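Local coordinates for molybdopterin biosynthesis protein MoaB (PDB 3IWT) that probably takes part in molybdenum cofactor biosynthesis, as a MogA/MoaB-type protein with a likely molybdopterin-binding domain, at residues Ile21-Ser26 with Lys71-Ala76; Lys46-Glu51 with Ala160-Ile165; Glu101-Leu106 with Val147-Gly152; Val121-Pro126 with Ala130-Thr135. One frame throughout, in Å; residues are numbered along the deposited sequence.

Contact 1: residues Ile21-Ser26 with Lys71-Ala76; sequences ITISTS and KAFTDA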
loop_
_atom_site.group_PDB
_atom_site.type_symbol
_atom_site.label_atom_id
_atom_site.label_comp_id
_atom_site.label_asym_id
_atom_site.label_seq_id
_atom_site.Cartn_x
_atom_site.Cartn_y
_atom_site.Cartn_z
ATOM N N ILE A 21 4.419 -26.539 9.789
ATOM C CA ILE A 21 3.284 -26.641 8.864
ATOM C C ILE A 21 3.767 -27.000 7.466
ATOM O O ILE A 21 4.593 -26.290 6.870
ATOM C CB ILE A 21 2.453 -25.342 8.815
ATOM C CG1 ILE A 21 1.965 -24.932 10.207
ATOM C CG2 ILE A 21 1.254 -25.471 7.820
ATOM C CD1 ILE A 21 1.267 -23.552 10.223
ATOM N N THR A 22 3.263 -28.094 6.920
ATOM C CA THR A 22 3.647 -28.480 5.559
ATOM C C THR A 22 2.516 -28.094 4.628
ATOM O O THR A 22 1.378 -28.450 4.873
ATOM C CB THR A 22 3.990 -29.985 5.475
ATOM O OG1 THR A 22 5.166 -30.213 6.246
ATOM C CG2 THR A 22 4.221 -30.427 4.014
ATOM N N ILE A 23 2.849 -27.338 3.574
ATOM C CA ILE A 23 1.864 -26.882 2.590
ATOM C C ILE A 23 2.144 -27.613 1.272
ATOM O O ILE A 23 3.083 -27.281 0.534
ATOM C CB ILE A 23 1.908 -25.348 2.416
ATOM C CG1 ILE A 23 1.757 -24.665 3.776
ATOM C CG2 ILE A 23 0.840 -24.896 1.468
ATOM C CD1 ILE A 23 1.966 -23.154 3.773
ATOM N N SER A 24 1.344 -28.647 1.008
ATOM C CA SER A 24 1.537 -29.554 -0.140
ATOM C C SER A 24 0.209 -30.193 -0.530
ATOM O O SER A 24 -0.340 -31.015 0.221
ATOM C CB SER A 24 2.539 -30.661 0.199
ATOM O OG SER A 24 2.639 -31.625 -0.854
ATOM N N THR A 25 -0.280 -29.849 -1.713
ATOM C CA THR A 25 -1.558 -30.378 -2.194
ATOM C C THR A 25 -1.460 -31.895 -2.427
ATOM O O THR A 25 -2.321 -32.642 -1.963
ATOM C CB THR A 25 -2.025 -29.633 -3.456
ATOM O OG1 THR A 25 -2.235 -28.251 -3.131
ATOM C CG2 THR A 25 -3.333 -30.211 -4.010
ATOM N N SER A 26 -0.391 -32.347 -3.085
ATOM C CA SER A 26 -0.227 -33.790 -3.373
ATOM C C SER A 26 -0.254 -34.609 -2.087
ATOM O O SER A 26 -1.000 -35.579 -1.987
ATOM C CB SER A 26 1.048 -34.072 -4.157
ATOM O OG SER A 26 2.211 -33.628 -3.476
ATOM N N LYS A 71 -6.301 -21.329 8.535
ATOM C CA LYS A 71 -6.686 -22.137 9.689
ATOM C C LYS A 71 -5.484 -22.854 10.323
ATOM O O LYS A 71 -5.383 -22.904 11.542
ATOM C CB LYS A 71 -7.719 -23.185 9.312
ATOM C CG LYS A 71 -8.189 -23.940 10.529
ATOM C CD LYS A 71 -8.815 -25.274 10.204
ATOM C CE LYS A 71 -9.092 -26.115 11.518
ATOM N NZ LYS A 71 -9.493 -25.254 12.681
ATOM N N ALA A 72 -4.587 -23.406 9.509
ATOM C CA ALA A 72 -3.355 -24.046 10.033
ATOM C C ALA A 72 -2.510 -23.050 10.844
ATOM O O ALA A 72 -2.059 -23.352 11.929
ATOM C CB ALA A 72 -2.518 -24.661 8.899
ATOM N N PHE A 73 -2.350 -21.835 10.336
ATOM C CA PHE A 73 -1.596 -20.813 11.057
ATOM C C PHE A 73 -2.273 -20.279 12.311
ATOM O O PHE A 73 -1.608 -20.109 13.327
ATOM C CB PHE A 73 -1.185 -19.669 10.113
ATOM C CG PHE A 73 0.059 -19.977 9.305
ATOM C CD1 PHE A 73 -0.025 -20.693 8.122
ATOM C CD2 PHE A 73 1.312 -19.540 9.721
ATOM C CE1 PHE A 73 1.134 -20.992 7.367
ATOM C CE2 PHE A 73 2.462 -19.814 8.957
ATOM C CZ PHE A 73 2.358 -20.544 7.780
ATOM N N THR A 74 -3.574 -20.005 12.242
ATOM C CA THR A 74 -4.307 -19.527 13.430
ATOM C C THR A 74 -4.382 -20.582 14.533
ATOM O O THR A 74 -4.289 -20.243 15.717
ATOM C CB THR A 74 -5.719 -18.944 13.083
ATOM O OG1 THR A 74 -6.533 -19.932 12.426
ATOM C CG2 THR A 74 -5.557 -17.738 12.218
ATOM N N ASP A 75 -4.549 -21.846 14.153
ATOM C CA ASP A 75 -4.491 -22.937 15.097
ATOM C C ASP A 75 -3.151 -22.939 15.853
ATOM O O ASP A 75 -3.128 -23.153 17.064
ATOM C CB ASP A 75 -4.698 -24.303 14.402
ATOM C CG ASP A 75 -6.186 -24.621 14.109
ATOM O OD1 ASP A 75 -7.072 -23.849 14.491
ATOM O OD2 ASP A 75 -6.441 -25.661 13.455
ATOM N N ALA A 76 -2.053 -22.686 15.150
ATOM C CA ALA A 76 -0.716 -22.684 15.765
ATOM C C ALA A 76 -0.497 -21.421 16.615
ATOM O O ALA A 76 0.025 -21.482 17.739
ATOM C CB ALA A 76 0.371 -22.832 14.688
#

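Contact 2: residues Lys46-Glu51 with Ala160-Ile165; sequences KQLLIE and ALKELI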
loop_
_atom_site.group_PDB
_atom_site.type_symbol
_atom_site.label_atom_id
_atom_site.label_comp_id
_atom_site.label_asym_id
_atom_site.label_seq_id
_atom_site.Cartn_x
_atom_site.Cartn_y
_atom_site.Cartn_z
ATOM N N LYS A 46 11.936 -30.845 11.602
ATOM C CA LYS A 46 11.788 -31.462 12.923
ATOM C C LYS A 46 13.107 -31.999 13.472
ATOM O O LYS A 46 13.482 -31.692 14.609
ATOM C CB LYS A 46 10.756 -32.583 12.857
ATOM C CG LYS A 46 9.337 -32.111 12.591
ATOM C CD LYS A 46 8.461 -33.270 12.147
ATOM C CE LYS A 46 7.022 -32.811 11.958
ATOM N NZ LYS A 46 6.128 -33.940 11.575
ATOM N N GLN A 47 13.797 -32.775 12.631
ATOM C CA GLN A 47 15.073 -33.436 12.953
ATOM C C GLN A 47 16.117 -32.389 13.400
ATOM O O GLN A 47 16.750 -32.538 14.454
ATOM C CB GLN A 47 15.581 -34.130 11.675
ATOM C CG GLN A 47 15.939 -35.604 11.752
ATOM C CD GLN A 47 16.920 -35.990 10.644
ATOM O OE1 GLN A 47 16.631 -35.809 9.456
ATOM N NE2 GLN A 47 18.093 -36.476 11.028
ATOM N N LEU A 48 16.281 -31.333 12.582
ATOM C CA LEU A 48 17.287 -30.297 12.848
ATOM C C LEU A 48 16.927 -29.474 14.065
ATOM O O LEU A 48 17.797 -29.127 14.862
ATOM C CB LEU A 48 17.499 -29.358 11.639
ATOM C CG LEU A 48 18.341 -29.874 10.461
ATOM C CD1 LEU A 48 18.296 -28.893 9.287
ATOM C CD2 LEU A 48 19.769 -30.158 10.901
ATOM N N LEU A 49 15.640 -29.116 14.189
ATOM C CA LEU A 49 15.170 -28.353 15.343
ATOM C C LEU A 49 15.386 -29.114 16.641
ATOM O O LEU A 49 15.909 -28.554 17.617
ATOM C CB LEU A 49 13.683 -27.999 15.256
ATOM C CG LEU A 49 13.304 -26.866 14.303
ATOM C CD1 LEU A 49 11.771 -26.821 14.218
ATOM C CD2 LEU A 49 13.903 -25.493 14.713
ATOM N N ILE A 50 15.058 -30.413 16.639
ATOM C CA ILE A 50 15.307 -31.339 17.801
ATOM C C ILE A 50 16.787 -31.623 18.114
ATOM O O ILE A 50 17.228 -31.803 19.313
ATOM C CB ILE A 50 14.562 -32.695 17.580
ATOM C CG1 ILE A 50 13.039 -32.458 17.681
ATOM C CG2 ILE A 50 15.019 -33.739 18.597
ATOM C CD1 ILE A 50 12.151 -33.600 17.225
ATOM N N GLU A 51 17.568 -31.804 17.065
ATOM C CA GLU A 51 19.011 -32.007 17.182
ATOM C C GLU A 51 19.669 -30.808 17.860
ATOM O O GLU A 51 20.724 -30.937 18.487
ATOM C CB GLU A 51 19.597 -32.200 15.783
ATOM C CG GLU A 51 21.100 -32.277 15.701
ATOM C CD GLU A 51 21.550 -32.502 14.277
ATOM O OE1 GLU A 51 21.893 -33.704 13.970
ATOM O OE2 GLU A 51 21.533 -31.467 13.471
ATOM N N ALA A 160 17.885 -22.709 5.028
ATOM C CA ALA A 160 17.263 -21.687 5.850
ATOM C C ALA A 160 17.502 -21.989 7.318
ATOM O O ALA A 160 17.904 -21.111 8.072
ATOM C CB ALA A 160 15.746 -21.603 5.552
ATOM N N LEU A 161 17.281 -23.240 7.721
ATOM C CA LEU A 161 17.494 -23.617 9.120
ATOM C C LEU A 161 18.929 -23.442 9.621
ATOM O O LEU A 161 19.162 -22.837 10.673
ATOM C CB LEU A 161 17.051 -25.054 9.353
ATOM C CG LEU A 161 15.548 -25.271 9.513
ATOM C CD1 LEU A 161 15.257 -26.747 9.207
ATOM C CD2 LEU A 161 15.111 -24.874 10.934
ATOM N N LYS A 162 19.882 -24.014 8.896
ATOM C CA LYS A 162 21.268 -23.986 9.312
ATOM C C LYS A 162 21.908 -22.602 9.261
ATOM O O LYS A 162 22.632 -22.220 10.182
ATOM C CB LYS A 162 22.096 -24.948 8.454
ATOM C CG LYS A 162 21.704 -26.398 8.606
ATOM C CD LYS A 162 22.695 -27.249 7.841
ATOM C CE LYS A 162 22.435 -28.711 7.945
ATOM N NZ LYS A 162 23.577 -29.448 7.210
ATOM N N GLU A 163 21.618 -21.841 8.207
ATOM C CA GLU A 163 22.311 -20.588 8.011
ATOM C C GLU A 163 21.601 -19.400 8.660
ATOM O O GLU A 163 22.269 -18.486 9.128
ATOM C CB GLU A 163 22.557 -20.372 6.517
ATOM C CG GLU A 163 23.322 -21.533 5.870
ATOM C CD GLU A 163 24.595 -21.859 6.609
ATOM O OE1 GLU A 163 25.367 -20.930 6.908
ATOM O OE2 GLU A 163 24.817 -23.036 6.924
ATOM N N LEU A 164 20.257 -19.417 8.727
ATOM C CA LEU A 164 19.508 -18.243 9.181
ATOM C C LEU A 164 18.627 -18.389 10.429
ATOM O O LEU A 164 18.595 -17.486 11.255
ATOM C CB LEU A 164 18.632 -17.729 8.026
ATOM C CG LEU A 164 19.387 -17.374 6.737
ATOM C CD1 LEU A 164 18.406 -16.762 5.748
ATOM C CD2 LEU A 164 20.530 -16.418 6.996
ATOM N N ILE A 165 17.925 -19.509 10.565
ATOM C CA ILE A 165 16.997 -19.686 11.674
ATOM C C ILE A 165 17.719 -20.120 12.952
ATOM O O ILE A 165 17.640 -19.433 13.978
ATOM C CB ILE A 165 15.841 -20.655 11.297
ATOM C CG1 ILE A 165 15.096 -20.109 10.068
ATOM C CG2 ILE A 165 14.933 -20.909 12.498
ATOM C CD1 ILE A 165 13.940 -20.981 9.606
#

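Contact 3: residues Glu101-Leu106 with Val147-Gly152; sequences ETIRKL and VYLLPG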
loop_
_atom_site.group_PDB
_atom_site.type_symbol
_atom_site.label_atom_id
_atom_site.label_comp_id
_atom_site.label_asym_id
_atom_site.label_seq_id
_atom_site.Cartn_x
_atom_site.Cartn_y
_atom_site.Cartn_z
ATOM N N GLU A 101 1.388 -14.705 0.005
ATOM C CA GLU A 101 0.306 -13.787 -0.226
ATOM C C GLU A 101 -0.798 -13.974 0.813
ATOM O O GLU A 101 -1.545 -13.042 1.128
ATOM C CB GLU A 101 -0.273 -14.020 -1.613
ATOM C CG GLU A 101 0.672 -13.683 -2.759
ATOM C CD GLU A 101 1.875 -14.613 -2.876
ATOM O OE1 GLU A 101 1.765 -15.861 -2.634
ATOM O OE2 GLU A 101 2.958 -14.066 -3.217
ATOM N N THR A 102 -0.918 -15.186 1.345
ATOM C CA THR A 102 -1.898 -15.479 2.362
ATOM C C THR A 102 -1.430 -15.005 3.763
ATOM O O THR A 102 -2.199 -14.375 4.496
ATOM C CB THR A 102 -2.229 -16.992 2.385
ATOM O OG1 THR A 102 -2.738 -17.369 1.104
ATOM C CG2 THR A 102 -3.238 -17.315 3.476
ATOM N N ILE A 103 -0.194 -15.324 4.142
ATOM C CA ILE A 103 0.248 -15.123 5.522
ATOM C C ILE A 103 0.987 -13.824 5.796
ATOM O O ILE A 103 0.874 -13.254 6.889
ATOM C CB ILE A 103 1.079 -16.354 6.008
ATOM C CG1 ILE A 103 0.198 -17.608 5.929
ATOM C CG2 ILE A 103 1.687 -16.142 7.412
ATOM C CD1 ILE A 103 -1.069 -17.598 6.789
ATOM N N ARG A 104 1.755 -13.343 4.815
ATOM C CA ARG A 104 2.632 -12.208 5.051
ATOM C C ARG A 104 1.854 -10.995 5.491
ATOM O O ARG A 104 2.332 -10.199 6.296
ATOM C CB ARG A 104 3.506 -11.905 3.797
ATOM C CG ARG A 104 4.540 -10.822 4.013
ATOM C CD ARG A 104 5.526 -10.803 2.854
ATOM N NE ARG A 104 4.813 -10.509 1.633
ATOM C CZ ARG A 104 5.400 -10.527 0.429
ATOM N NH1 ARG A 104 6.669 -10.824 0.316
ATOM N NH2 ARG A 104 4.701 -10.239 -0.639
ATOM N N LYS A 105 0.616 -10.896 5.018
ATOM C CA LYS A 105 -0.274 -9.818 5.349
ATOM C C LYS A 105 -0.615 -9.746 6.827
ATOM O O LYS A 105 -0.917 -8.645 7.334
ATOM C CB LYS A 105 -1.611 -9.957 4.567
ATOM C CG LYS A 105 -1.549 -9.354 3.236
ATOM C CD LYS A 105 -2.860 -9.455 2.495
ATOM C CE LYS A 105 -2.686 -10.203 1.160
ATOM N NZ LYS A 105 -3.942 -11.064 0.905
ATOM N N LEU A 106 -0.579 -10.898 7.493
ATOM C CA LEU A 106 -0.958 -11.024 8.886
ATOM C C LEU A 106 0.118 -10.618 9.894
ATOM O O LEU A 106 -0.150 -10.507 11.099
ATOM C CB LEU A 106 -1.368 -12.453 9.178
ATOM C CG LEU A 106 -2.394 -13.049 8.195
ATOM C CD1 LEU A 106 -2.775 -14.403 8.783
ATOM C CD2 LEU A 106 -3.605 -12.186 7.940
ATOM N N VAL A 147 7.495 -16.156 12.741
ATOM C CA VAL A 147 6.967 -17.014 11.703
ATOM C C VAL A 147 7.946 -17.022 10.537
ATOM O O VAL A 147 8.361 -15.954 10.093
ATOM C CB VAL A 147 5.587 -16.521 11.202
ATOM C CG1 VAL A 147 5.094 -17.409 10.045
ATOM C CG2 VAL A 147 4.541 -16.423 12.377
ATOM N N TYR A 148 8.313 -18.219 10.063
ATOM C CA TYR A 148 9.179 -18.374 8.896
ATOM C C TYR A 148 8.399 -19.139 7.837
ATOM O O TYR A 148 7.901 -20.236 8.098
ATOM C CB TYR A 148 10.466 -19.120 9.223
ATOM C CG TYR A 148 11.436 -18.411 10.154
ATOM C CD1 TYR A 148 12.365 -17.513 9.660
ATOM C CD2 TYR A 148 11.453 -18.684 11.534
ATOM C CE1 TYR A 148 13.275 -16.879 10.519
ATOM C CE2 TYR A 148 12.334 -18.043 12.388
ATOM C CZ TYR A 148 13.267 -17.162 11.880
ATOM O OH TYR A 148 14.161 -16.543 12.743
ATOM N N LEU A 149 8.287 -18.541 6.653
ATOM C CA LEU A 149 7.636 -19.156 5.518
ATOM C C LEU A 149 8.700 -19.617 4.539
ATOM O O LEU A 149 9.289 -18.815 3.812
ATOM C CB LEU A 149 6.685 -18.160 4.833
ATOM C CG LEU A 149 5.679 -17.397 5.695
ATOM C CD1 LEU A 149 4.862 -16.389 4.813
ATOM C CD2 LEU A 149 4.761 -18.379 6.484
ATOM N N LEU A 150 8.953 -20.922 4.522
ATOM C CA LEU A 150 10.046 -21.487 3.743
ATOM C C LEU A 150 9.592 -22.184 2.459
ATOM O O LEU A 150 8.455 -22.616 2.364
ATOM C CB LEU A 150 10.840 -22.472 4.597
ATOM C CG LEU A 150 11.380 -21.955 5.943
ATOM C CD1 LEU A 150 12.241 -23.069 6.693
ATOM C CD2 LEU A 150 12.172 -20.595 5.737
ATOM N N PRO A 151 10.517 -22.359 1.499
ATOM C CA PRO A 151 10.166 -23.135 0.296
ATOM C C PRO A 151 9.855 -24.625 0.521
ATOM O O PRO A 151 10.116 -25.194 1.613
ATOM C CB PRO A 151 11.394 -22.979 -0.611
ATOM C CG PRO A 151 12.165 -21.784 -0.033
ATOM C CD PRO A 151 11.921 -21.893 1.452
ATOM N N GLY A 152 9.266 -25.243 -0.499
ATOM C CA GLY A 152 8.968 -26.682 -0.462
ATOM C C GLY A 152 10.192 -27.588 -0.514
ATOM O O GLY A 152 10.202 -28.646 0.095
#

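Contact 4: residues Val121-Pro126 with Ala130-Thr135; sequences VSFNDP and AAAYLT. With GOL (glycerol), chain F.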
loop_
_atom_site.group_PDB
_atom_site.type_symbol
_atom_site.label_atom_id
_atom_site.label_comp_id
_atom_site.label_asym_id
_atom_site.label_seq_id
_atom_site.Cartn_x
_atom_site.Cartn_y
_atom_site.Cartn_z
ATOM N N VAL A 121 22.118 -16.280 0.438
ATOM C CA VAL A 121 22.707 -17.582 0.739
ATOM C C VAL A 121 22.288 -18.654 -0.288
ATOM O O VAL A 121 23.085 -19.534 -0.626
ATOM C CB VAL A 121 22.432 -18.017 2.195
ATOM C CG1 VAL A 121 22.947 -16.948 3.188
ATOM C CG2 VAL A 121 20.984 -18.278 2.402
ATOM N N SER A 122 21.069 -18.554 -0.810
ATOM C CA SER A 122 20.577 -19.448 -1.877
ATOM C C SER A 122 21.353 -19.265 -3.162
ATOM O O SER A 122 21.820 -20.260 -3.788
ATOM C CB SER A 122 19.085 -19.194 -2.144
ATOM O OG SER A 122 18.305 -19.656 -1.051
ATOM N N PHE A 123 21.576 -18.004 -3.537
ATOM C CA PHE A 123 22.402 -17.686 -4.723
ATOM C C PHE A 123 23.799 -18.316 -4.667
ATOM O O PHE A 123 24.363 -18.695 -5.706
ATOM C CB PHE A 123 22.559 -16.174 -4.906
ATOM C CG PHE A 123 23.234 -15.785 -6.209
ATOM C CD1 PHE A 123 22.518 -15.739 -7.397
ATOM C CD2 PHE A 123 24.588 -15.522 -6.243
ATOM C CE1 PHE A 123 23.155 -15.424 -8.611
ATOM C CE2 PHE A 123 25.235 -15.188 -7.444
ATOM C CZ PHE A 123 24.513 -15.142 -8.615
ATOM N N ASN A 124 24.372 -18.364 -3.466
ATOM C CA ASN A 124 25.656 -18.994 -3.248
ATOM C C ASN A 124 25.652 -20.493 -3.397
ATOM O O ASN A 124 26.702 -21.063 -3.561
ATOM C CB ASN A 124 26.211 -18.710 -1.854
ATOM C CG ASN A 124 26.654 -17.299 -1.691
ATOM O OD1 ASN A 124 26.972 -16.616 -2.657
ATOM N ND2 ASN A 124 26.714 -16.850 -0.440
ATOM N N ASP A 125 24.507 -21.153 -3.333
ATOM C CA ASP A 125 24.527 -22.591 -3.590
ATOM C C ASP A 125 24.742 -22.849 -5.086
ATOM O O ASP A 125 23.923 -22.427 -5.882
ATOM C CB ASP A 125 23.244 -23.226 -3.138
ATOM C CG ASP A 125 23.269 -24.717 -3.248
ATOM O OD1 ASP A 125 23.826 -25.284 -4.208
ATOM O OD2 ASP A 125 22.735 -25.323 -2.336
ATOM N N PRO A 126 25.841 -23.539 -5.469
ATOM C CA PRO A 126 26.112 -23.737 -6.903
ATOM C C PRO A 126 25.035 -24.498 -7.678
ATOM O O PRO A 126 24.992 -24.395 -8.899
ATOM C CB PRO A 126 27.462 -24.464 -6.934
ATOM C CG PRO A 126 27.667 -24.946 -5.582
ATOM C CD PRO A 126 26.896 -24.149 -4.628
ATOM N N ALA A 130 21.136 -18.337 -9.895
ATOM C CA ALA A 130 20.124 -17.326 -10.226
ATOM C C ALA A 130 18.698 -17.760 -9.909
ATOM O O ALA A 130 17.819 -16.925 -9.796
ATOM C CB ALA A 130 20.239 -16.911 -11.696
ATOM N N ALA A 131 18.459 -19.060 -9.786
ATOM C CA ALA A 131 17.159 -19.530 -9.337
ATOM C C ALA A 131 16.759 -18.893 -7.997
ATOM O O ALA A 131 15.565 -18.886 -7.620
ATOM C CB ALA A 131 17.160 -21.048 -9.240
ATOM N N ALA A 132 17.731 -18.307 -7.291
ATOM C CA ALA A 132 17.463 -17.591 -6.045
ATOM C C ALA A 132 16.351 -16.528 -6.203
ATOM O O ALA A 132 15.622 -16.269 -5.264
ATOM C CB ALA A 132 18.719 -16.964 -5.521
ATOM N N TYR A 133 16.250 -15.877 -7.369
ATOM C CA TYR A 133 15.228 -14.823 -7.488
ATOM C C TYR A 133 13.829 -15.361 -7.678
ATOM O O TYR A 133 12.861 -14.580 -7.705
ATOM C CB TYR A 133 15.586 -13.734 -8.486
ATOM C CG TYR A 133 15.519 -14.047 -9.965
ATOM C CD1 TYR A 133 14.313 -13.959 -10.660
ATOM C CD2 TYR A 133 16.652 -14.367 -10.673
ATOM C CE1 TYR A 133 14.236 -14.196 -12.029
ATOM C CE2 TYR A 133 16.608 -14.603 -12.056
ATOM C CZ TYR A 133 15.385 -14.517 -12.737
ATOM O OH TYR A 133 15.321 -14.720 -14.115
ATOM N N LEU A 134 13.695 -16.684 -7.753
ATOM C CA LEU A 134 12.386 -17.314 -7.905
ATOM C C LEU A 134 11.737 -17.823 -6.591
ATOM O O LEU A 134 10.746 -18.571 -6.634
ATOM C CB LEU A 134 12.518 -18.421 -8.951
ATOM C CG LEU A 134 12.867 -17.891 -10.359
ATOM C CD1 LEU A 134 12.809 -19.032 -11.362
ATOM C CD2 LEU A 134 11.951 -16.746 -10.777
ATOM N N THR A 135 12.268 -17.386 -5.444
ATOM C CA THR A 135 11.604 -17.636 -4.138
ATOM C C THR A 135 11.194 -16.335 -3.447
ATOM O O THR A 135 11.841 -15.301 -3.621
ATOM C CB THR A 135 12.476 -18.476 -3.206
ATOM O OG1 THR A 135 11.750 -18.819 -2.009
ATOM C CG2 THR A 135 13.810 -17.761 -2.849
HETATM C C1 GOL F . 15.461 -21.538 -4.960
HETATM O O1 GOL F . 14.367 -20.917 -5.654
HETATM C C2 GOL F . 15.292 -21.777 -3.439
HETATM O O2 GOL F . 14.052 -22.472 -3.236
HETATM C C3 GOL F . 16.495 -22.602 -2.889
HETATM O O3 GOL F . 17.266 -22.083 -1.776
#

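Contact 1: residues Ile21-Ser26 with Lys71-Ala76
The Phe73 ring takes the end of Ile21 on one face: CD1 of Ile21 stands 3.7 Å from the ring centroid and 8° off the ring normal, a CH-pi contact over the middle of the ring. At the edge, near the ring plane, CD1 of Ile23 comes to 4.3 Å from Phe73 CE1. Ile103 CD1 lies over the opposite face, so the ring is held between two isoleucine methyls, while Leu149 and Val147 close in round its CZ and CE2 rim. Ile21 reaches the ring because CG1 lies beside its backbone N (chi1 -56°) and the chain then runs on extended to CD1. The same methyl also meets the helix backbone, 3.7 Å from Ala72 O, while its other branch, CG2, sits 4.0 Å from Ala72 CB.

Strand 21-23 and helix 71-76 run almost exactly antiparallel at 176°, their axes 10.0 Å apart. This is a helix laid on a sheet: helix 66-77 belongs to the crossover from strand 55-62 to strand 84-88, and strand 17-23 lies between those two. The polar side of the helix faces elsewhere, with Lys71 and Asp75 joined in a salt bridge and Thr74 hydrogen-bonded to Thr74 of the second subunit. With an alanine at the position of Phe73, Ile21 CD1 would probably lose the surface it rests on, and a gap would open between helix and sheet. The contact is thus apolar and buried, depending on shape and on the ring's polarisable face.

Contact 2: residues Lys46-Glu51 with Ala160-Ile165
Leu161 is gripped by two successive leucines of the facing helix, one on each of its methyl branches. Its CD1 meets CD1 of Leu48 at 3.7 Å, the two side chains crossing at a slant, whereas its CD2 meets CD2 of Leu49 at 4.0 Å, those two being set roughly at right angles. Leu48 CD1 also touches the stem of Leu161, 4.0 Å from CB, and the other branch of Leu48, CD2, lies 4.2 Å from CE of Lys162, whose extended chain borders the leucines on the solvent side.

Behind these groups, the axes of helices 46-51 and 160-165 pass 10.8 Å apart at 47°. Helix 160-165 contains a wider pi-type turn, in which Ala160 O accepts from both Leu164 N and Ile165 N. The sheet forms a common floor: Leu49 rests on Ile56 and Leu161 on Ile86, with Ile165 also reaching Ile86. On another side of the second helix, Leu164 O receives a hydrogen bond from Tyr133 of the third subunit. Across the pair itself the contact is made by methyl and methylene groups alone, so close fit and burial of hydrocarbon, with no directional bonds, hold helix 40-51 beside helix 154-176 on the sheet.

Contact 3: residues Glu101-Leu106 with Val147-Gly152
Ile103 and Leu149 meet through their branches. CG2 of Ile103 lies 3.9 Å from CD2 and 4.1 Å from CD1 of Leu149, and Leu149 CD1 also packs 4.0 Å from Ile103 CB. Both methyls of the Leu149 fork close on CG2, and CD1 alone reaches back to the branch point. The isoleucine is folded rather than extended: CG2 is turned anti to the backbone N and toward the strand, while a chi2 of -61° bends CD1 off the strand and onto Phe73. Its two arms therefore serve different neighbours. In Leu149 the chain is straighter (chi2 177°), so the fork is carried out from the strand to the helix, where CD1 also comes to 4.4 Å from Arg104 N. Val147, two residues earlier on the same side of the strand, adds a looser touch through CG1, 4.5 Å from Ile103 CG2.

The side chain of Arg104 turns away from this apolar patch beyond its first carbons. With CG anti to the backbone N (chi1 -174°) its chain leads away, and its guanidinium makes a salt bridge to Glu112 of the fourth subunit. Leu106 N is bonded to Ile103 O at 2.8 Å, three residues back.

In the fold, strand 145-150 lies between strands 84-88 and 138-142. Helix 99-103 covers the face of it that bears Val147 and Leu149, and helix 66-77 adds Phe73 to the same cluster. On this helix side Leu106 meets Leu106 of the second subunit. On the opposite face of the sheet Tyr148 and Leu150 pack under helix 154-176.

Contact 4: residues Val121-Pro126 with Ala130-Thr135
Phe123 and Ala132 bring the two backbones close, their CA atoms 5.1 Å apart, where the end of helix 112-123 meets a 3-10 segment spanning 130-133. Both segments are tightly turned: Asp125 N bonds to Ser122 O three residues back, and Tyr133 N and Leu134 N reach Ala130 O and Ala131 O in the same spacing.

Ala132 is the small group pressed into the helix. Its CB lies 3.6 Å from Phe123 N, 4.0 Å from Phe123 CB and 4.1 Å from Ser122 CB, and sits at the edge of the phenyl ring, near its plane. Because Phe123 holds CG anti to its backbone N (chi1 -172°), the ring extends along the 3-10 segment, and CE1 comes to 3.8 Å from Ala130 N. A serine in place of Phe123 is likely to strip Ala130 of the ring beside it and leave Ala132 with only the backbone and CB of the helix end to pack on.

A glycerol, probably from the crystallisation liquor, bridges the two segments. Its O3 donates to Ser122 OG at 2.7 Å and its O1 donates to Ala131 O at 3.1 Å. Ser122 OG thus accepts from the glycerol while it is also bonded to the carbonyl of Phe118 within the helix.

The arrangement is a helix end folded back against a short 3-10 turn, an excursion from the alpha/beta core between helix 112-123 and strand 138-142. It serves the oligomer: Phe123 packs on Val121 of the fourth subunit, and Tyr133 stacks edge-to-face on Phe114 of that same subunit.

Overall arrangement
All four contacts belong to one alpha/beta domain built round a mixed sheet. Contacts 1 and 3 have centres 11 Å apart and share a core on one face of the sheet, where helices 66-77 and 99-103 come together. Contact 2 occupies the other face, its centre about 19 Å from that of contact 1, and meets contact 3 through strand 145-150. Contact 4 is peripheral, about 25 Å from contact 1 between centres. Along the chain, contact 1 closes before contact 3 opens, and contact 4 is nested within contact 3, itself inside contact 2. Both helix layers are thus tied to the sheet; contacts 1 and 3 border the second subunit, contact 4 the fourth.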